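Local coordinates for N-terminal acetyltransferase-like protein (Chaetomium thermophilum, PDB 5NNP) that probably serves as the TPR-repeat auxiliary subunit of an N-terminal acetyltransferase of the NatA type, a mostly helical scaffold associated with transferase activity, at residues A[451-456]-A[494-499]; A[193-198]-A[208-213]. All coordinates share one frame; numbering follows the deposited sequence.

Contact 1 (A[451-456]-A[494-499])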
loop_
_atom_site.group_PDB
_atom_site.type_symbol
_atom_site.label_atom_id
_atom_site.label_comp_id
_atom_site.label_asym_id
_atom_site.label_seq_id
_atom_site.Cartn_x
_atom_site.Cartn_y
_atom_site.Cartn_z
ATOM N N TYR A 451 12.802 20.254 -3.205
ATOM C CA TYR A 451 13.324 21.283 -4.099
ATOM C C TYR A 451 14.849 21.439 -3.992
ATOM O O TYR A 451 15.531 21.653 -4.988
ATOM C CB TYR A 451 12.614 22.612 -3.837
ATOM C CG TYR A 451 11.352 22.723 -4.657
ATOM C CD1 TYR A 451 10.452 21.672 -4.707
ATOM C CD2 TYR A 451 11.075 23.859 -5.408
ATOM C CE1 TYR A 451 9.311 21.744 -5.469
ATOM C CE2 TYR A 451 9.925 23.941 -6.174
ATOM C CZ TYR A 451 9.053 22.877 -6.202
ATOM O OH TYR A 451 7.910 22.944 -6.965
ATOM N N GLN A 452 15.387 21.290 -2.794
ATOM C CA GLN A 452 16.825 21.363 -2.622
ATOM C C GLN A 452 17.523 20.172 -3.286
ATOM O O GLN A 452 18.558 20.343 -3.951
ATOM C CB GLN A 452 17.158 21.472 -1.134
ATOM C CG GLN A 452 16.760 22.839 -0.554
ATOM C CD GLN A 452 16.745 22.889 0.967
ATOM O OE1 GLN A 452 16.854 21.859 1.636
ATOM N NE2 GLN A 452 16.609 24.098 1.522
ATOM N N LEU A 453 16.953 18.976 -3.129
ATOM C CA LEU A 453 17.456 17.800 -3.836
ATOM C C LEU A 453 17.327 17.966 -5.351
ATOM O O LEU A 453 18.204 17.560 -6.103
ATOM C CB LEU A 453 16.724 16.535 -3.385
ATOM C CG LEU A 453 16.915 16.128 -1.925
ATOM C CD1 LEU A 453 16.028 14.957 -1.605
ATOM C CD2 LEU A 453 18.360 15.776 -1.648
ATOM N N ARG A 454 16.225 18.555 -5.798
ATOM C CA ARG A 454 16.070 18.865 -7.214
ATOM C C ARG A 454 17.157 19.831 -7.684
ATOM O O ARG A 454 17.516 19.833 -8.859
ATOM C CB ARG A 454 14.684 19.451 -7.495
ATOM C CG ARG A 454 13.561 18.450 -7.382
ATOM C CD ARG A 454 13.782 17.287 -8.325
ATOM N NE ARG A 454 12.749 16.261 -8.205
ATOM C CZ ARG A 454 11.583 16.280 -8.845
ATOM N NH1 ARG A 454 11.275 17.288 -9.642
ATOM N NH2 ARG A 454 10.720 15.288 -8.683
ATOM N N ASN A 455 17.679 20.640 -6.763
ATOM C CA ASN A 455 18.804 21.527 -7.054
ATOM C C ASN A 455 20.151 20.891 -6.682
ATOM O O ASN A 455 21.166 21.564 -6.584
ATOM C CB ASN A 455 18.632 22.851 -6.322
ATOM C CG ASN A 455 19.571 23.920 -6.825
ATOM O OD1 ASN A 455 19.899 23.966 -8.001
ATOM N ND2 ASN A 455 19.993 24.795 -5.936
ATOM N N ASN A 456 20.126 19.580 -6.486
ATOM C CA ASN A 456 21.291 18.795 -6.137
ATOM C C ASN A 456 21.988 19.224 -4.863
ATOM O O ASN A 456 23.193 19.033 -4.747
ATOM C CB ASN A 456 22.295 18.798 -7.282
ATOM C CG ASN A 456 21.818 18.003 -8.470
ATOM O OD1 ASN A 456 20.807 17.311 -8.395
ATOM N ND2 ASN A 456 22.546 18.094 -9.580
ATOM N N GLY A 494 18.757 9.603 -3.862
ATOM C CA GLY A 494 19.551 8.763 -4.735
ATOM C C GLY A 494 19.740 9.390 -6.102
ATOM O O GLY A 494 20.863 9.480 -6.601
ATOM N N GLU A 495 18.641 9.832 -6.703
ATOM C CA GLU A 495 18.681 10.438 -8.019
ATOM C C GLU A 495 19.578 11.675 -8.011
ATOM O O GLU A 495 20.344 11.908 -8.956
ATOM C CB GLU A 495 17.261 10.769 -8.490
ATOM C CG GLU A 495 16.399 9.523 -8.666
ATOM C CD GLU A 495 14.986 9.807 -9.142
ATOM O OE1 GLU A 495 14.566 10.980 -9.181
ATOM O OE2 GLU A 495 14.285 8.842 -9.491
ATOM N N ALA A 496 19.513 12.445 -6.931
ATOM C CA ALA A 496 20.394 13.602 -6.761
ATOM C C ALA A 496 21.883 13.219 -6.709
ATOM O O ALA A 496 22.715 13.819 -7.397
ATOM C CB ALA A 496 20.012 14.357 -5.511
ATOM N N TRP A 497 22.213 12.239 -5.869
ATOM C CA TRP A 497 23.578 11.739 -5.759
ATOM C C TRP A 497 24.070 11.184 -7.093
ATOM O O TRP A 497 25.242 11.339 -7.449
ATOM C CB TRP A 497 23.683 10.656 -4.677
ATOM C CG TRP A 497 23.789 11.210 -3.295
ATOM C CD1 TRP A 497 22.941 10.981 -2.250
ATOM C CD2 TRP A 497 24.799 12.107 -2.804
ATOM N NE1 TRP A 497 23.362 11.678 -1.138
ATOM C CE2 TRP A 497 24.498 12.373 -1.454
ATOM C CE3 TRP A 497 25.928 12.700 -3.373
ATOM C CZ2 TRP A 497 25.288 13.214 -0.666
ATOM C CZ3 TRP A 497 26.712 13.539 -2.587
ATOM C CH2 TRP A 497 26.388 13.790 -1.250
ATOM N N GLN A 498 23.174 10.528 -7.824
ATOM C CA GLN A 498 23.523 10.000 -9.134
ATOM C C GLN A 498 23.864 11.150 -10.063
ATOM O O GLN A 498 24.838 11.075 -10.795
ATOM C CB GLN A 498 22.385 9.160 -9.705
ATOM C CG GLN A 498 22.710 8.433 -10.984
ATOM C CD GLN A 498 21.643 7.407 -11.336
ATOM O OE1 GLN A 498 20.974 6.849 -10.457
ATOM N NE2 GLN A 498 21.467 7.165 -12.624
ATOM N N ARG A 499 23.079 12.223 -10.002
ATOM C CA ARG A 499 23.311 13.400 -10.833
ATOM C C ARG A 499 24.642 14.074 -10.529
ATOM O O ARG A 499 25.193 14.786 -11.372
ATOM C CB ARG A 499 22.186 14.422 -10.659
ATOM C CG ARG A 499 20.896 14.066 -11.364
ATOM C CD ARG A 499 19.972 15.267 -11.455
ATOM N NE ARG A 499 19.489 15.716 -10.149
ATOM C CZ ARG A 499 18.445 15.189 -9.514
ATOM N NH1 ARG A 499 17.780 14.183 -10.061
ATOM N NH2 ARG A 499 18.070 15.665 -8.332
#
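The guanidinium of R499 and the carboxamide of N456 meet edge to edge, their planes only 12° apart, so that OD1 of N456 lies at the guanidinium's rim, as does the carbonyl oxygen of L453. One face of the guanidinium is backed by its own helix, through E495 O and the CA of A496. The site illustrates how a side chain from a neighbouring helix can recognise a C-terminal cap: helix 442-454 ends in a Schellman motif, with N456 as its C-prime residue at positive phi, closed by bonds from E457 N to Q452 O and from N456 N to L453 O. The stronger link to N456 runs from R499 NE to OD1, 2.7 Å long and fairly straight at 157°, arriving in the carbonyl plane on a lone pair. NH2 of R499 adds a weak second bond to the same OD1, while its bond to L453 O, at 2.9 Å, is bent and comes from above the carbonyl plane. L453 O thus receives two donors from opposite faces, the cap's own N456 N and the visiting arginine, which ties the end of one helix to the last turn of helix 487-499. A bend at chi3 (-66°) turns the arginine's tip across to the helix end. Next to this polar grip CB of A496 lies 3.7 Å from O of L453, and L453 itself packs on F489 of the same partner helix. R454 starts away from the partner segment, yet its guanidinium forms a salt bridge through NH2 with E492 of helix 487-499, a charge-paired link beside the hydrogen bonds of R499. Alongside the arginine's stem, ND2 of N456 stands 3.8 Å from CB of R499.

Contact 2 (A[193-198]-A[208-213])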
loop_
_atom_site.group_PDB
_atom_site.type_symbol
_atom_site.label_atom_id
_atom_site.label_comp_id
_atom_site.label_asym_id
_atom_site.label_seq_id
_atom_site.Cartn_x
_atom_site.Cartn_y
_atom_site.Cartn_z
ATOM N N TYR A 193 -17.880 -13.141 5.330
ATOM C CA TYR A 193 -16.831 -13.819 4.568
ATOM C C TYR A 193 -17.421 -14.893 3.647
ATOM O O TYR A 193 -17.124 -14.920 2.441
ATOM C CB TYR A 193 -15.784 -14.420 5.512
ATOM C CG TYR A 193 -14.677 -15.190 4.818
ATOM C CD1 TYR A 193 -13.942 -14.620 3.791
ATOM C CD2 TYR A 193 -14.355 -16.489 5.210
ATOM C CE1 TYR A 193 -12.923 -15.330 3.153
ATOM C CE2 TYR A 193 -13.337 -17.202 4.588
ATOM C CZ TYR A 193 -12.626 -16.621 3.560
ATOM O OH TYR A 193 -11.621 -17.338 2.947
ATOM N N LYS A 194 -18.275 -15.754 4.206
ATOM C CA LYS A 194 -19.017 -16.747 3.419
ATOM C C LYS A 194 -19.829 -16.077 2.309
ATOM O O LYS A 194 -19.858 -16.568 1.176
ATOM C CB LYS A 194 -19.944 -17.582 4.311
ATOM C CG LYS A 194 -20.897 -18.546 3.529
ATOM C CD LYS A 194 -21.908 -19.265 4.453
ATOM C CE LYS A 194 -22.804 -20.213 3.709
ATOM N NZ LYS A 194 -23.872 -20.833 4.578
ATOM N N ASN A 195 -20.490 -14.964 2.626
ATOM C CA ASN A 195 -21.247 -14.242 1.607
ATOM C C ASN A 195 -20.348 -13.810 0.443
ATOM O O ASN A 195 -20.707 -14.008 -0.714
ATOM C CB ASN A 195 -21.970 -13.017 2.189
ATOM C CG ASN A 195 -22.970 -12.399 1.193
ATOM O OD1 ASN A 195 -22.621 -11.497 0.426
ATOM N ND2 ASN A 195 -24.219 -12.907 1.194
ATOM N N THR A 196 -19.180 -13.236 0.735
ATOM C CA THR A 196 -18.306 -12.825 -0.356
ATOM C C THR A 196 -17.888 -14.050 -1.167
ATOM O O THR A 196 -17.704 -13.965 -2.377
ATOM C CB THR A 196 -17.057 -12.064 0.130
ATOM O OG1 THR A 196 -16.233 -12.918 0.935
ATOM C CG2 THR A 196 -17.448 -10.837 0.920
ATOM N N ILE A 197 -17.775 -15.199 -0.508
ATOM C CA ILE A 197 -17.363 -16.419 -1.207
ATOM C C ILE A 197 -18.429 -16.892 -2.191
ATOM O O ILE A 197 -18.112 -17.272 -3.321
ATOM C CB ILE A 197 -17.006 -17.544 -0.208
ATOM C CG1 ILE A 197 -15.651 -17.221 0.422
ATOM C CG2 ILE A 197 -16.944 -18.894 -0.905
ATOM C CD1 ILE A 197 -15.237 -18.115 1.574
ATOM N N ILE A 198 -19.688 -16.845 -1.773
ATOM C CA ILE A 198 -20.787 -17.157 -2.672
ATOM C C ILE A 198 -20.782 -16.265 -3.918
ATOM O O ILE A 198 -21.003 -16.733 -5.023
ATOM C CB ILE A 198 -22.143 -17.017 -1.962
ATOM C CG1 ILE A 198 -22.231 -18.009 -0.795
ATOM C CG2 ILE A 198 -23.290 -17.235 -2.954
ATOM C CD1 ILE A 198 -23.524 -17.926 0.028
ATOM N N LEU A 208 -27.365 -12.604 -2.652
ATOM C CA LEU A 208 -28.329 -11.610 -2.192
ATOM C C LEU A 208 -29.308 -12.259 -1.216
ATOM O O LEU A 208 -29.626 -11.719 -0.155
ATOM C CB LEU A 208 -29.086 -10.986 -3.366
ATOM C CG LEU A 208 -30.068 -9.881 -2.955
ATOM C CD1 LEU A 208 -29.353 -8.811 -2.143
ATOM C CD2 LEU A 208 -30.744 -9.269 -4.157
ATOM N N GLN A 209 -29.777 -13.433 -1.601
ATOM C CA GLN A 209 -30.613 -14.263 -0.755
ATOM C C GLN A 209 -29.948 -14.524 0.604
ATOM O O GLN A 209 -30.589 -14.401 1.653
ATOM C CB GLN A 209 -30.921 -15.571 -1.486
ATOM C CG GLN A 209 -31.492 -16.686 -0.624
ATOM C CD GLN A 209 -31.526 -18.031 -1.355
ATOM O OE1 GLN A 209 -31.601 -18.084 -2.587
ATOM N NE2 GLN A 209 -31.465 -19.122 -0.595
ATOM N N HIS A 210 -28.662 -14.871 0.584
ATOM C CA HIS A 210 -27.940 -15.175 1.817
ATOM C C HIS A 210 -27.686 -13.908 2.616
ATOM O O HIS A 210 -27.657 -13.933 3.845
ATOM C CB HIS A 210 -26.618 -15.886 1.512
ATOM C CG HIS A 210 -25.743 -16.085 2.711
ATOM N ND1 HIS A 210 -24.659 -15.274 2.990
ATOM C CD2 HIS A 210 -25.783 -17.009 3.700
ATOM C CE1 HIS A 210 -24.073 -15.690 4.097
ATOM N NE2 HIS A 210 -24.735 -16.743 4.548
ATOM N N LEU A 211 -27.502 -12.801 1.904
ATOM C CA LEU A 211 -27.284 -11.515 2.543
ATOM C C LEU A 211 -28.479 -11.140 3.375
ATOM O O LEU A 211 -28.355 -10.897 4.570
ATOM C CB LEU A 211 -27.030 -10.420 1.520
ATOM C CG LEU A 211 -26.506 -9.138 2.162
ATOM C CD1 LEU A 211 -25.055 -9.343 2.660
ATOM C CD2 LEU A 211 -26.609 -7.948 1.201
ATOM N N GLU A 212 -29.635 -11.106 2.723
ATOM C CA GLU A 212 -30.894 -10.718 3.354
ATOM C C GLU A 212 -31.366 -11.701 4.429
ATOM O O GLU A 212 -31.971 -11.300 5.427
ATOM C CB GLU A 212 -31.975 -10.564 2.285
ATOM C CG GLU A 212 -31.622 -9.548 1.219
ATOM C CD GLU A 212 -31.513 -8.135 1.768
ATOM O OE1 GLU A 212 -31.937 -7.895 2.917
ATOM O OE2 GLU A 212 -31.005 -7.261 1.045
ATOM N N THR A 213 -31.081 -12.983 4.235
ATOM C CA THR A 213 -31.519 -13.983 5.188
ATOM C C THR A 213 -30.608 -14.141 6.413
ATOM O O THR A 213 -31.090 -14.180 7.540
ATOM C CB THR A 213 -31.659 -15.344 4.514
ATOM O OG1 THR A 213 -32.629 -15.247 3.470
ATOM C CG2 THR A 213 -32.131 -16.379 5.511
HETATM O O HOH W 1 -24.800 -18.686 6.436
#
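Helices 185-200 and 204-214 run nearly antiparallel where N195 and L211 face each other, their short segments inclined at 162° with axes 9.6 Å apart, as in a helical hairpin. Across this spacing the imidazole of H210 reaches toward the first helix and is met on several sides. Its ND1 accepts an almost straight bond (170°) from ND2 of N195, 3.0 Å away. This donor lies close to the ring plane, and the amide is nearly coplanar with the ring. With CG opposite the backbone N across the CA-CB bond (chi1 -170°), the N195 side chain brings its amide to that edge; ND2 also serves A207 O, and OD1 is held by Y231. Over one face of the ring sits CD1 of I198, 4.3 Å from the centroid in a CH-pi contact. At H210 NE2 a water oxygen, 2.7 Å off, bridges to NZ of K194, whose CD brushes the same nitrogen at 3.8 Å. Were the imidazole cut back to the methyl of an alanine, N195 ND2 would probably lose one of its acceptors, the water its ring partner and the I198 methyl its face contact. On the flanks, NZ of K194 is also hydrogen-bonded to T170 OG1 of helix 162-175, which packs on K194 and I198 through L169 and E166, while helix 221-234 packs on N195 and L211 through L227 and R228.

Both contacts join helices within the part of the chain related to NatA auxiliary subunits, and they come in series: contact 2, between helices 185-200 and 204-214, is complete long before contact 1 links helices 442-454 and 487-499. Their centres lie 53 Å apart, on opposite sides of the chain's centre, and their nearest atoms remain about 39 Å apart, with no helix in common. Contact 2 joins consecutive helices, whereas contact 1 reaches past helices 458-465 and 476-483. Together they exemplify a principle of extended helical-repeat proteins: a long all-helical scaffold is assembled from local helix-to-helix joints, each settled by its own neighbours, without one central core.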